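PDB 6V72: beta-lactamase II from Erythrobacter litoralis, which probably hydrolyses the beta-lactam ring to a substituted beta-amino acid as a zinc-dependent class B metallo-beta-lactamase. Local coordinates for residues I170-P175 with I179-C184; N142-G147 with A214-A219; G47-N52 with T67-E72. All blocks are in the same frame, centred on the assembly; numbering follows the deposited sequence.

Contact 1 (I170-P175 with I179-C184); sequences ITVGLP and IAFGGC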
loop_
_atom_site.group_PDB
_atom_site.type_symbol
_atom_site.label_atom_id
_atom_site.label_comp_id
_atom_site.label_asym_id
_atom_site.label_seq_id
_atom_site.Cartn_x
_atom_site.Cartn_y
_atom_site.Cartn_z
ATOM N N ILE A 170 -5.230 6.060 17.366
ATOM C CA ILE A 170 -6.382 6.683 18.013
ATOM C C ILE A 170 -6.950 7.790 17.127
ATOM O O ILE A 170 -6.375 8.174 16.112
ATOM C CB ILE A 170 -6.056 7.215 19.425
ATOM C CG1 ILE A 170 -5.018 8.344 19.352
ATOM C CG2 ILE A 170 -5.577 6.065 20.338
ATOM C CD1 ILE A 170 -4.779 9.035 20.728
ATOM N N THR A 171 -8.124 8.281 17.521
ATOM C CA THR A 171 -8.850 9.304 16.776
ATOM C C THR A 171 -9.325 10.376 17.747
ATOM O O THR A 171 -9.369 10.163 18.965
ATOM C CB THR A 171 -10.051 8.707 16.033
ATOM O OG1 THR A 171 -10.986 8.185 16.988
ATOM C CG2 THR A 171 -9.605 7.584 15.087
ATOM N N VAL A 172 -9.667 11.555 17.215
ATOM C CA VAL A 172 -10.189 12.629 18.055
ATOM C C VAL A 172 -11.380 13.276 17.366
ATOM O O VAL A 172 -11.496 13.277 16.139
ATOM C CB VAL A 172 -9.109 13.678 18.409
ATOM C CG1 VAL A 172 -7.902 13.009 19.066
ATOM C CG2 VAL A 172 -8.686 14.420 17.154
ATOM N N GLY A 173 -12.281 13.832 18.165
ATOM C CA GLY A 173 -13.444 14.485 17.615
ATOM C C GLY A 173 -13.763 15.752 18.380
ATOM O O GLY A 173 -13.371 15.929 19.539
ATOM N N LEU A 174 -14.511 16.627 17.697
ATOM C CA LEU A 174 -15.099 17.836 18.266
ATOM C C LEU A 174 -16.587 17.759 17.963
ATOM O O LEU A 174 -17.068 18.353 16.983
ATOM C CB LEU A 174 -14.492 19.098 17.667
ATOM C CG LEU A 174 -13.015 19.285 18.028
ATOM C CD1 LEU A 174 -12.346 20.297 17.096
ATOM C CD2 LEU A 174 -12.863 19.694 19.488
ATOM N N PRO A 175 -17.342 17.008 18.764
ATOM C CA PRO A 175 -18.742 16.737 18.408
ATOM C C PRO A 175 -19.602 17.983 18.349
ATOM O O PRO A 175 -20.571 18.014 17.581
ATOM C CB PRO A 175 -19.202 15.781 19.519
ATOM C CG PRO A 175 -17.960 15.141 20.013
ATOM C CD PRO A 175 -16.904 16.216 19.925
ATOM N N ILE A 179 -16.848 17.864 13.707
ATOM C CA ILE A 179 -15.562 17.524 13.109
ATOM C C ILE A 179 -15.051 16.252 13.767
ATOM O O ILE A 179 -15.049 16.140 14.999
ATOM C CB ILE A 179 -14.525 18.654 13.278
ATOM C CG1 ILE A 179 -14.962 19.933 12.569
ATOM C CG2 ILE A 179 -13.139 18.201 12.805
ATOM C CD1 ILE A 179 -14.206 21.163 13.072
ATOM N N ALA A 180 -14.591 15.311 12.962
ATOM C CA ALA A 180 -13.905 14.148 13.501
ATOM C C ALA A 180 -12.627 13.946 12.712
ATOM O O ALA A 180 -12.612 14.123 11.486
ATOM C CB ALA A 180 -14.758 12.890 13.441
ATOM N N PHE A 181 -11.561 13.571 13.414
ATOM C CA PHE A 181 -10.242 13.395 12.816
ATOM C C PHE A 181 -9.829 11.935 12.934
ATOM O O PHE A 181 -9.651 11.420 14.046
ATOM C CB PHE A 181 -9.222 14.306 13.497
ATOM C CG PHE A 181 -7.824 14.210 12.927
ATOM C CD1 PHE A 181 -7.505 14.823 11.720
ATOM C CD2 PHE A 181 -6.819 13.544 13.623
ATOM C CE1 PHE A 181 -6.219 14.749 11.207
ATOM C CE2 PHE A 181 -5.530 13.493 13.119
ATOM C CZ PHE A 181 -5.232 14.082 11.921
ATOM N N GLY A 182 -9.666 11.275 11.786
ATOM C CA GLY A 182 -9.407 9.855 11.747
ATOM C C GLY A 182 -7.953 9.471 11.708
ATOM O O GLY A 182 -7.650 8.284 11.602
ATOM N N GLY A 183 -7.030 10.422 11.799
ATOM C CA GLY A 183 -5.623 10.061 11.766
ATOM C C GLY A 183 -5.239 9.318 10.493
ATOM O O GLY A 183 -5.705 9.626 9.401
ATOM N N CYS A 184 -4.358 8.326 10.629
ATOM C CA CYS A 184 -3.912 7.559 9.476
ATOM C C CYS A 184 -4.837 6.408 9.137
ATOM O O CYS A 184 -4.596 5.719 8.142
ATOM C CB CYS A 184 -2.510 7.009 9.695
ATOM S SG CYS A 184 -1.173 8.250 9.483
HETATM O O HOH W 1 -5.691 7.092 13.700
#

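Contact 2 (N142-G147 with A214-A219); sequences NGWATG and AAFPDA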
loop_
_atom_site.group_PDB
_atom_site.type_symbol
_atom_site.label_atom_id
_atom_site.label_comp_id
_atom_site.label_asym_id
_atom_site.label_seq_id
_atom_site.Cartn_x
_atom_site.Cartn_y
_atom_site.Cartn_z
ATOM N N ASN A 142 -14.780 1.076 26.562
ATOM C CA ASN A 142 -15.542 1.435 25.373
ATOM C C ASN A 142 -14.732 2.259 24.389
ATOM O O ASN A 142 -15.239 2.596 23.311
ATOM C CB ASN A 142 -16.795 2.198 25.783
ATOM C CG ASN A 142 -17.763 1.330 26.535
ATOM O OD1 ASN A 142 -18.371 1.765 27.504
ATOM N ND2 ASN A 142 -17.897 0.087 26.098
ATOM N N GLY A 143 -13.482 2.558 24.717
ATOM C CA GLY A 143 -12.598 3.280 23.838
ATOM C C GLY A 143 -12.477 4.761 24.125
ATOM O O GLY A 143 -11.708 5.437 23.436
ATOM N N TRP A 144 -13.188 5.282 25.131
ATOM C CA TRP A 144 -13.177 6.717 25.403
ATOM C C TRP A 144 -12.118 7.075 26.433
ATOM O O TRP A 144 -11.947 6.380 27.431
ATOM C CB TRP A 144 -14.544 7.185 25.894
ATOM C CG TRP A 144 -15.566 7.117 24.821
ATOM C CD1 TRP A 144 -16.560 6.181 24.687
ATOM C CD2 TRP A 144 -15.688 8.006 23.706
ATOM N NE1 TRP A 144 -17.299 6.449 23.555
ATOM C CE2 TRP A 144 -16.781 7.560 22.935
ATOM C CE3 TRP A 144 -14.958 9.123 23.266
ATOM C CZ2 TRP A 144 -17.183 8.205 21.764
ATOM C CZ3 TRP A 144 -15.369 9.776 22.096
ATOM C CH2 TRP A 144 -16.473 9.306 21.361
ATOM N N ALA A 145 -11.420 8.178 26.192
ATOM C CA ALA A 145 -10.448 8.638 27.167
ATOM C C ALA A 145 -11.140 9.100 28.442
ATOM O O ALA A 145 -12.287 9.571 28.439
ATOM C CB ALA A 145 -9.601 9.780 26.593
ATOM N N THR A 146 -10.421 8.970 29.548
ATOM C CA THR A 146 -10.907 9.442 30.838
ATOM C C THR A 146 -9.739 10.095 31.554
ATOM O O THR A 146 -8.647 10.236 30.995
ATOM C CB THR A 146 -11.472 8.291 31.678
ATOM O OG1 THR A 146 -11.988 8.806 32.945
ATOM C CG2 THR A 146 -10.371 7.227 31.900
ATOM N N GLY A 147 -9.977 10.529 32.780
ATOM C CA GLY A 147 -8.870 11.007 33.569
ATOM C C GLY A 147 -8.188 12.236 33.002
ATOM O O GLY A 147 -8.808 13.107 32.361
ATOM N N ALA A 214 -19.270 5.140 14.630
ATOM C CA ALA A 214 -20.304 5.156 15.658
ATOM C C ALA A 214 -19.949 6.056 16.829
ATOM O O ALA A 214 -20.851 6.549 17.517
ATOM C CB ALA A 214 -20.551 3.734 16.174
ATOM N N ALA A 215 -18.655 6.246 17.084
ATOM C CA ALA A 215 -18.213 7.136 18.150
ATOM C C ALA A 215 -18.524 8.586 17.822
ATOM O O ALA A 215 -18.827 9.388 18.720
ATOM C CB ALA A 215 -16.706 6.962 18.371
ATOM N N PHE A 216 -18.416 8.949 16.541
ATOM C CA PHE A 216 -18.671 10.306 16.064
ATOM C C PHE A 216 -19.726 10.230 14.972
ATOM O O PHE A 216 -19.429 10.450 13.790
ATOM C CB PHE A 216 -17.384 10.955 15.559
ATOM C CG PHE A 216 -16.296 10.996 16.603
ATOM C CD1 PHE A 216 -16.425 11.812 17.720
ATOM C CD2 PHE A 216 -15.166 10.192 16.485
ATOM C CE1 PHE A 216 -15.450 11.837 18.703
ATOM C CE2 PHE A 216 -14.183 10.211 17.453
ATOM C CZ PHE A 216 -14.327 11.034 18.571
ATOM N N PRO A 217 -20.974 9.927 15.342
ATOM C CA PRO A 217 -21.979 9.550 14.331
ATOM C C PRO A 217 -22.568 10.708 13.558
ATOM O O PRO A 217 -23.150 10.473 12.495
ATOM C CB PRO A 217 -23.070 8.849 15.161
ATOM C CG PRO A 217 -22.994 9.527 16.518
ATOM C CD PRO A 217 -21.499 9.812 16.722
ATOM N N ASP A 218 -22.442 11.938 14.044
ATOM C CA ASP A 218 -23.121 13.070 13.426
ATOM C C ASP A 218 -22.177 13.993 12.672
ATOM O O ASP A 218 -22.648 14.803 11.866
ATOM C CB ASP A 218 -23.883 13.878 14.491
ATOM C CG ASP A 218 -24.881 13.025 15.260
ATOM O OD1 ASP A 218 -25.614 12.257 14.611
ATOM O OD2 ASP A 218 -24.928 13.104 16.511
ATOM N N ALA A 219 -20.866 13.866 12.886
ATOM C CA ALA A 219 -19.909 14.780 12.277
ATOM C C ALA A 219 -19.946 14.682 10.756
ATOM O O ALA A 219 -19.785 13.602 10.189
ATOM C CB ALA A 219 -18.497 14.462 12.788
#

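Contact 3 (G47-N52 with T67-E72); sequences GPIPSN and TAWTDE. With CA (calcium ion), chain C.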
loop_
_atom_site.group_PDB
_atom_site.type_symbol
_atom_site.label_atom_id
_atom_site.label_comp_id
_atom_site.label_asym_id
_atom_site.label_seq_id
_atom_site.Cartn_x
_atom_site.Cartn_y
_atom_site.Cartn_z
ATOM N N GLY A 47 7.320 13.569 -5.293
ATOM C CA GLY A 47 6.229 14.508 -5.195
ATOM C C GLY A 47 5.878 14.767 -3.746
ATOM O O GLY A 47 6.045 13.898 -2.887
ATOM N N PRO A 48 5.393 15.970 -3.439
ATOM C CA PRO A 48 5.115 16.313 -2.033
ATOM C C PRO A 48 3.861 15.614 -1.521
ATOM O O PRO A 48 2.801 15.684 -2.143
ATOM C CB PRO A 48 4.932 17.838 -2.068
ATOM C CG PRO A 48 4.462 18.122 -3.476
ATOM C CD PRO A 48 5.159 17.106 -4.353
ATOM N N ILE A 49 3.991 14.958 -0.375
ATOM C CA ILE A 49 2.899 14.241 0.283
ATOM C C ILE A 49 2.482 15.043 1.508
ATOM O O ILE A 49 3.345 15.416 2.311
ATOM C CB ILE A 49 3.314 12.816 0.694
ATOM C CG1 ILE A 49 3.783 12.014 -0.525
ATOM C CG2 ILE A 49 2.166 12.100 1.418
ATOM C CD1 ILE A 49 3.776 10.518 -0.299
ATOM N N PRO A 50 1.197 15.321 1.694
ATOM C CA PRO A 50 0.781 16.096 2.863
ATOM C C PRO A 50 0.687 15.251 4.122
ATOM O O PRO A 50 0.380 14.059 4.086
ATOM C CB PRO A 50 -0.611 16.606 2.466
ATOM C CG PRO A 50 -1.139 15.480 1.563
ATOM C CD PRO A 50 0.066 14.999 0.794
ATOM N N SER A 51 0.967 15.902 5.251
ATOM C CA SER A 51 0.593 15.401 6.564
ATOM C C SER A 51 -0.214 16.488 7.253
ATOM O O SER A 51 0.215 17.654 7.272
ATOM C CB SER A 51 1.825 15.006 7.404
ATOM O OG SER A 51 1.412 14.416 8.634
ATOM N N ASN A 52 -1.402 16.119 7.755
ATOM C CA ASN A 52 -2.329 17.042 8.403
ATOM C C ASN A 52 -2.465 16.736 9.888
ATOM O O ASN A 52 -2.560 15.571 10.280
ATOM C CB ASN A 52 -3.745 16.952 7.823
ATOM C CG ASN A 52 -3.791 17.062 6.325
ATOM O OD1 ASN A 52 -4.463 16.251 5.651
ATOM N ND2 ASN A 52 -3.125 18.039 5.786
ATOM N N THR A 67 2.207 15.980 15.237
ATOM C CA THR A 67 3.291 16.842 14.809
ATOM C C THR A 67 3.270 16.983 13.286
ATOM O O THR A 67 2.503 16.320 12.579
ATOM C CB THR A 67 4.636 16.284 15.269
ATOM O OG1 THR A 67 4.916 15.073 14.567
ATOM C CG2 THR A 67 4.656 16.026 16.788
ATOM N N ALA A 68 4.116 17.876 12.780
ATOM C CA ALA A 68 4.383 17.929 11.350
ATOM C C ALA A 68 5.367 16.830 10.968
ATOM O O ALA A 68 5.782 16.028 11.804
ATOM C CB ALA A 68 4.925 19.300 10.965
ATOM N N TRP A 69 5.750 16.789 9.686
ATOM C CA TRP A 69 6.713 15.785 9.245
ATOM C C TRP A 69 8.040 15.924 9.977
ATOM O O TRP A 69 8.704 14.922 10.263
ATOM C CB TRP A 69 6.971 15.901 7.747
ATOM C CG TRP A 69 5.907 15.382 6.815
ATOM C CD1 TRP A 69 5.114 16.128 5.995
ATOM C CD2 TRP A 69 5.587 14.010 6.534
ATOM N NE1 TRP A 69 4.306 15.319 5.242
ATOM C CE2 TRP A 69 4.573 14.014 5.549
ATOM C CE3 TRP A 69 6.047 12.787 7.022
ATOM C CZ2 TRP A 69 4.010 12.842 5.052
ATOM C CZ3 TRP A 69 5.491 11.623 6.516
ATOM C CH2 TRP A 69 4.481 11.664 5.553
ATOM N N THR A 70 8.470 17.155 10.257
ATOM C CA THR A 70 9.823 17.369 10.764
ATOM C C THR A 70 9.793 18.193 12.043
ATOM O O THR A 70 8.798 18.858 12.353
ATOM C CB THR A 70 10.725 18.073 9.743
ATOM O OG1 THR A 70 10.290 19.420 9.560
ATOM C CG2 THR A 70 10.692 17.352 8.407
ATOM N N ASP A 71 10.913 18.133 12.772
ATOM C CA ASP A 71 11.129 19.012 13.923
ATOM C C ASP A 71 11.017 20.480 13.538
ATOM O O ASP A 71 10.352 21.258 14.233
ATOM C CB ASP A 71 12.490 18.736 14.574
ATOM C CG ASP A 71 13.636 18.471 13.562
ATOM O OD1 ASP A 71 13.577 18.848 12.356
ATOM O OD2 ASP A 71 14.634 17.868 14.011
ATOM N N GLU A 72 11.661 20.884 12.438
ATOM C CA GLU A 72 11.636 22.298 12.068
ATOM C C GLU A 72 10.217 22.763 11.763
ATOM O O GLU A 72 9.818 23.878 12.127
ATOM C CB GLU A 72 12.539 22.553 10.859
ATOM C CG GLU A 72 13.995 22.302 11.135
ATOM C CD GLU A 72 14.483 23.130 12.304
ATOM O OE1 GLU A 72 14.331 24.376 12.255
ATOM O OE2 GLU A 72 14.971 22.530 13.280
HETATM CA CA CA C . 13.711 26.109 13.772
HETATM O O HOH W 2 0.974 16.267 10.396
HETATM O O HOH W 3 11.566 26.045 12.731
HETATM O O HOH W 4 13.078 27.381 15.612
#

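Contact 1 (I170-P175 with I179-C184)
Strands 171-174 and 179-181 run antiparallel at 170°, their axes 4.7 Å apart, with Val172-Phe181 and Leu174-Ile179 as hydrogen-bonded pairs and Gly173-Ala180 as the non-hydrogen-bonded pair between them. Phe181 N meets Val172 O at 2.7 Å, almost in line with the carbonyl, while the return bond from Val172 N to Phe181 O is longer at 3.2 Å. Leu174 N reaches Ile179 O at 2.8 Å. On the face that carries Val172, Phe181, Leu174 and Ile179, Val172 CG2 rests against Phe181 CB at 3.7 Å. Both of these side chains point the same way, but the phenyl group, with CG anti to the backbone N (chi1 -179°), leads off from its neighbour. The two strands form a beta hairpin at the middle of the smaller sheet of the metallo-beta-lactamase fold, flanked by strands 157-159 and 221-223. Past the paired residues, Thr171 CB packs on Phe181 O at 3.4 Å, while its hydroxyl turns to Tyr159 O. A water then bridges the parting chains, donating to Ile170 O at 2.7 Å and to Gly182 O. Beyond it, Cys184, a zinc ligand in another structure of this protein, packs against His96 and His226.

Contact 2 (N142-G147 with A214-A219)
Trp144 presents the far edge of its indole to Ala215 and Phe216, where helix 205-215 ends. Its six-membered ring stands nearly upright on the Phe216 ring, planes at 84° and centroids 5.5 Å apart, in an offset edge-to-face pair in which tryptophan supplies the edge and phenylalanine the face. The closest approach of the two rings is Trp144 CH2 to Phe216 CE1, 3.8 Å. Ala215 meets the same rim: its CB lies 3.6 Å from Trp144 CZ2, and its carbonyl O comes up in the plane of the indole, 3.5 Å from Trp144 CH2. With CG beside the backbone N (chi1 -69°), Trp144 extends its benzo end across to the helix although its CB does not aim there. Tyr159 of strand 157-159 touches all three residues, and Phe216 also packs on Ala180 of the hairpin, placing the contact between the end of the helix and the smaller sheet. Asp140 OD1 accepts from Trp144 N. The indole edge lies toward the Phe216 face and the Ala215 carbonyl oxygen, so weak C-H electrostatics may add to the dispersion that holds this largely apolar contact together.

Contact 3 (G47-N52 with T67-E72)
At the start of strand 49-58, beside the zinc-binding region of the metallo-beta-lactamase fold, the Ile49 carbonyl and the Ser51 side chain receive the indole of Trp69, which stands in the loop leading into helix 71-84. Ser51 CB sits over one face of the indole, 3.5 Å from the centroid of the five-membered ring of Trp69 and 23° off its normal, a CH-pi contact displaced toward the rim near Trp69 NE1. That nitrogen donates to Ile49 O at 3.1 Å. The bond is bent, with an N-H...O angle of 135°; the oxygen lies out of the ring plane, and the nitrogen in turn stands off the carbonyl plane. A second acceptor, Thr39 O of the adjoining strand 34-41, takes a weak bond from the same N-H, which is thus divided between two strands.

The loop follows strand 61-65, the hairpin partner of 49-58, and so brings the tryptophan back to the start of strand 49-58. Ser51 OG, anti to its own nitrogen (chi1 -175°), is hydrogen-bonded to a water 2.6 Å away, and that water donates to Thr67 O, giving the two segments a polar bridge beside the aromatic one. Ser51 and Trp69 both lie close to His226, a residue seen to bind zinc in this protein though no zinc is bound here, and His226 ND1 is hydrogen-bonded to Pro50 O.

Beyond the indole, Thr70 is the N-cap of helix 71-84. In the first turn Glu72 bends at chi2 and binds a calcium ion through OE1 at 2.4 Å. Glu75 is the other protein ligand of this ion, and one of the waters on the calcium donates to Glu72 O.

Contact 3 comes first in the chain. Segment 142-147 of contact 2 follows, then both strands of contact 1, and lastly the helix end that completes contact 2. Contacts 1 and 2 lie about 9 Å apart between centres and touch: the Phe216 ring packs on Gly173, joining the end of helix 205-215 to the smaller sheet. Contact 3 is about 18 Å from contact 1, yet Phe181 CZ meets Asn52 O at 3.5 Å, so the two sheets pack together there. Contacts 2 and 3, about 27 Å apart, both reach the larger sheet, contact 2 at its edge strand 145-146, away from the annotated sites. Contacts 1 and 3 approach the zinc-binding residues from different sheets.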